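Local coordinates for protein D-lactate dehydrogenase (Fermentative) (Pseudomonas aeruginosa, PDB 6ABJ) that probably catalyses the NADH-dependent, reversible reduction of pyruvate to D-lactate as a tetrameric member of the D-isomer specific 2-hydroxyacid dehydrogenase family, at residues B[160-165]-B[213-218]. Numbering follows the deposited sequence.
Sequences GKRVGV and ESDIVS
The carboxylate of Asp215 receives the backbone N-H of Arg162 at one edge, close to its plane: OD2 lies 2.9 Å from Arg162 N, the N-H points at it at 163°, and the lone pair used is the anti one, facing away from OD1. The other oxygen, OD1, makes a salt bridge with Lys240, so both ends of the group are held. Lys161 CD lies over one face of this carboxylate, 3.6 Å from Asp215 OD2, and the two side chains cross at about a right angle. The lysine chain is bent at chi2 (-58°) and again at chi4, and NZ ends on Asp157 O and on Glu318 of the second subunit. The guanidinium of Arg162 has Glu213 O at its edge, near its plane, but the close approach is by the aliphatic chain, with Arg162 CD 3.3 Å from Glu213 O. From CG to NE that chain runs extended, and NE pairs with Glu185.

Arg162 O accepts two bonds, from Asp215 N at 2.8 Å, tilted 25° from the carbonyl plane, and from Ile216 N, which lies in it. This fork marks where the loop after helix 207-213 becomes strand 216-219. The Ile216 bond opens the parallel pairing, which continues with Gly164 N donating to Ile216 O and Gly164 O accepting from Ser218 N at 2.9 Å. Strands 162-166 and 216-219 are central neighbours in the seven-stranded parallel sheet of the Rossmann-type NAD-binding domain, the former leading into a glycine-rich turn consistent with the GxGxxG motif of dinucleotide-binding folds.

On one sheet face Val163, Val165 and Ser218 pack against Phe175 of helix 170-181, while Val163 CG2 lies 4.3 Å from Ile216 CD1. On the reverse face, beside Val217, Ser214 OG sits 3.4 Å from Gly164 CA; this hydroxyl is hydrogen-bonded to Leu210 O.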
loop_
_atom_site.group_PDB
_atom_site.type_symbol
_atom_site.label_atom_id
_atom_site.label_comp_id
_atom_site.label_asym_id
_atom_site.label_seq_id
_atom_site.Cartn_x
_atom_site.Cartn_y
_atom_site.Cartn_z
ATOM N N GLY B 160 9.781 -18.809 -25.473
ATOM C CA GLY B 160 9.133 -18.827 -26.757
ATOM C C GLY B 160 8.681 -17.446 -27.229
ATOM O O GLY B 160 8.408 -17.253 -28.433
ATOM N N LYS B 161 8.654 -16.445 -26.339
ATOM C CA LYS B 161 8.195 -15.122 -26.751
ATOM C C LYS B 161 9.292 -14.361 -27.531
ATOM O O LYS B 161 10.491 -14.626 -27.388
ATOM C CB LYS B 161 7.761 -14.265 -25.548
ATOM C CG LYS B 161 6.603 -14.813 -24.742
ATOM C CD LYS B 161 5.365 -14.996 -25.629
ATOM C CE LYS B 161 4.117 -15.506 -24.907
ATOM N NZ LYS B 161 4.392 -16.755 -24.147
ATOM N N ARG B 162 8.850 -13.444 -28.387
ATOM C CA ARG B 162 9.761 -12.594 -29.154
ATOM C C ARG B 162 10.100 -11.366 -28.355
ATOM O O ARG B 162 9.191 -10.644 -27.927
ATOM C CB ARG B 162 9.080 -12.176 -30.470
ATOM C CG ARG B 162 8.952 -13.387 -31.380
ATOM C CD ARG B 162 7.925 -13.251 -32.472
ATOM N NE ARG B 162 7.880 -14.571 -33.101
ATOM C CZ ARG B 162 6.894 -14.985 -33.882
ATOM N NH1 ARG B 162 5.871 -14.178 -34.138
ATOM N NH2 ARG B 162 6.966 -16.184 -34.465
ATOM N N VAL B 163 11.386 -11.121 -28.173
ATOM C CA VAL B 163 11.879 -10.040 -27.403
ATOM C C VAL B 163 12.705 -9.181 -28.355
ATOM O O VAL B 163 13.670 -9.658 -28.929
ATOM C CB VAL B 163 12.740 -10.560 -26.277
ATOM C CG1 VAL B 163 13.408 -9.415 -25.536
ATOM C CG2 VAL B 163 11.924 -11.385 -25.279
ATOM N N GLY B 164 12.311 -7.931 -28.505
ATOM C CA GLY B 164 12.968 -7.018 -29.421
ATOM C C GLY B 164 13.834 -6.029 -28.683
ATOM O O GLY B 164 13.368 -5.227 -27.852
ATOM N N VAL B 165 15.119 -6.061 -29.030
ATOM C CA VAL B 165 16.123 -5.229 -28.424
ATOM C C VAL B 165 16.485 -4.113 -29.356
ATOM O O VAL B 165 17.045 -4.361 -30.471
ATOM C CB VAL B 165 17.355 -6.055 -28.142
ATOM C CG1 VAL B 165 18.381 -5.220 -27.379
ATOM C CG2 VAL B 165 16.971 -7.313 -27.394
ATOM N N GLU B 213 6.525 -7.309 -34.442
ATOM C CA GLU B 213 6.664 -8.710 -34.165
ATOM C C GLU B 213 6.886 -9.025 -32.702
ATOM O O GLU B 213 6.682 -10.161 -32.293
ATOM C CB GLU B 213 7.828 -9.310 -34.977
ATOM C CG GLU B 213 7.563 -9.346 -36.513
ATOM C CD GLU B 213 8.665 -9.836 -37.393
ATOM O OE1 GLU B 213 9.437 -10.624 -36.914
ATOM O OE2 GLU B 213 8.686 -9.476 -38.622
ATOM N N SER B 214 7.330 -8.053 -31.917
ATOM C CA SER B 214 7.827 -8.333 -30.598
ATOM C C SER B 214 6.696 -8.399 -29.529
ATOM O O SER B 214 5.819 -7.559 -29.524
ATOM C CB SER B 214 8.803 -7.233 -30.214
ATOM O OG SER B 214 9.984 -7.300 -30.959
ATOM N N ASP B 215 6.777 -9.358 -28.620
ATOM C CA ASP B 215 5.947 -9.415 -27.448
ATOM C C ASP B 215 6.471 -8.474 -26.369
ATOM O O ASP B 215 5.714 -7.885 -25.558
ATOM C CB ASP B 215 5.906 -10.869 -26.945
ATOM C CG ASP B 215 5.355 -11.813 -27.954
ATOM O OD1 ASP B 215 4.233 -11.626 -28.412
ATOM O OD2 ASP B 215 6.069 -12.728 -28.358
ATOM N N ILE B 216 7.755 -8.281 -26.355
ATOM C CA ILE B 216 8.407 -7.403 -25.357
ATOM C C ILE B 216 9.431 -6.557 -26.128
ATOM O O ILE B 216 10.168 -7.127 -26.898
ATOM C CB ILE B 216 9.168 -8.192 -24.266
ATOM C CG1 ILE B 216 8.205 -9.048 -23.450
ATOM C CG2 ILE B 216 9.914 -7.241 -23.338
ATOM C CD1 ILE B 216 8.927 -10.060 -22.544
ATOM N N VAL B 217 9.425 -5.242 -25.942
ATOM C CA VAL B 217 10.379 -4.321 -26.594
ATOM C C VAL B 217 11.174 -3.659 -25.521
ATOM O O VAL B 217 10.597 -3.183 -24.560
ATOM C CB VAL B 217 9.628 -3.289 -27.399
ATOM C CG1 VAL B 217 10.584 -2.252 -27.955
ATOM C CG2 VAL B 217 8.806 -3.912 -28.497
ATOM N N SER B 218 12.535 -3.633 -25.624
ATOM C CA SER B 218 13.292 -3.029 -24.584
ATOM C C SER B 218 14.250 -2.030 -25.249
ATOM O O SER B 218 14.900 -2.395 -26.189
ATOM C CB SER B 218 14.079 -4.047 -23.770
ATOM O OG SER B 218 14.672 -3.451 -22.646
#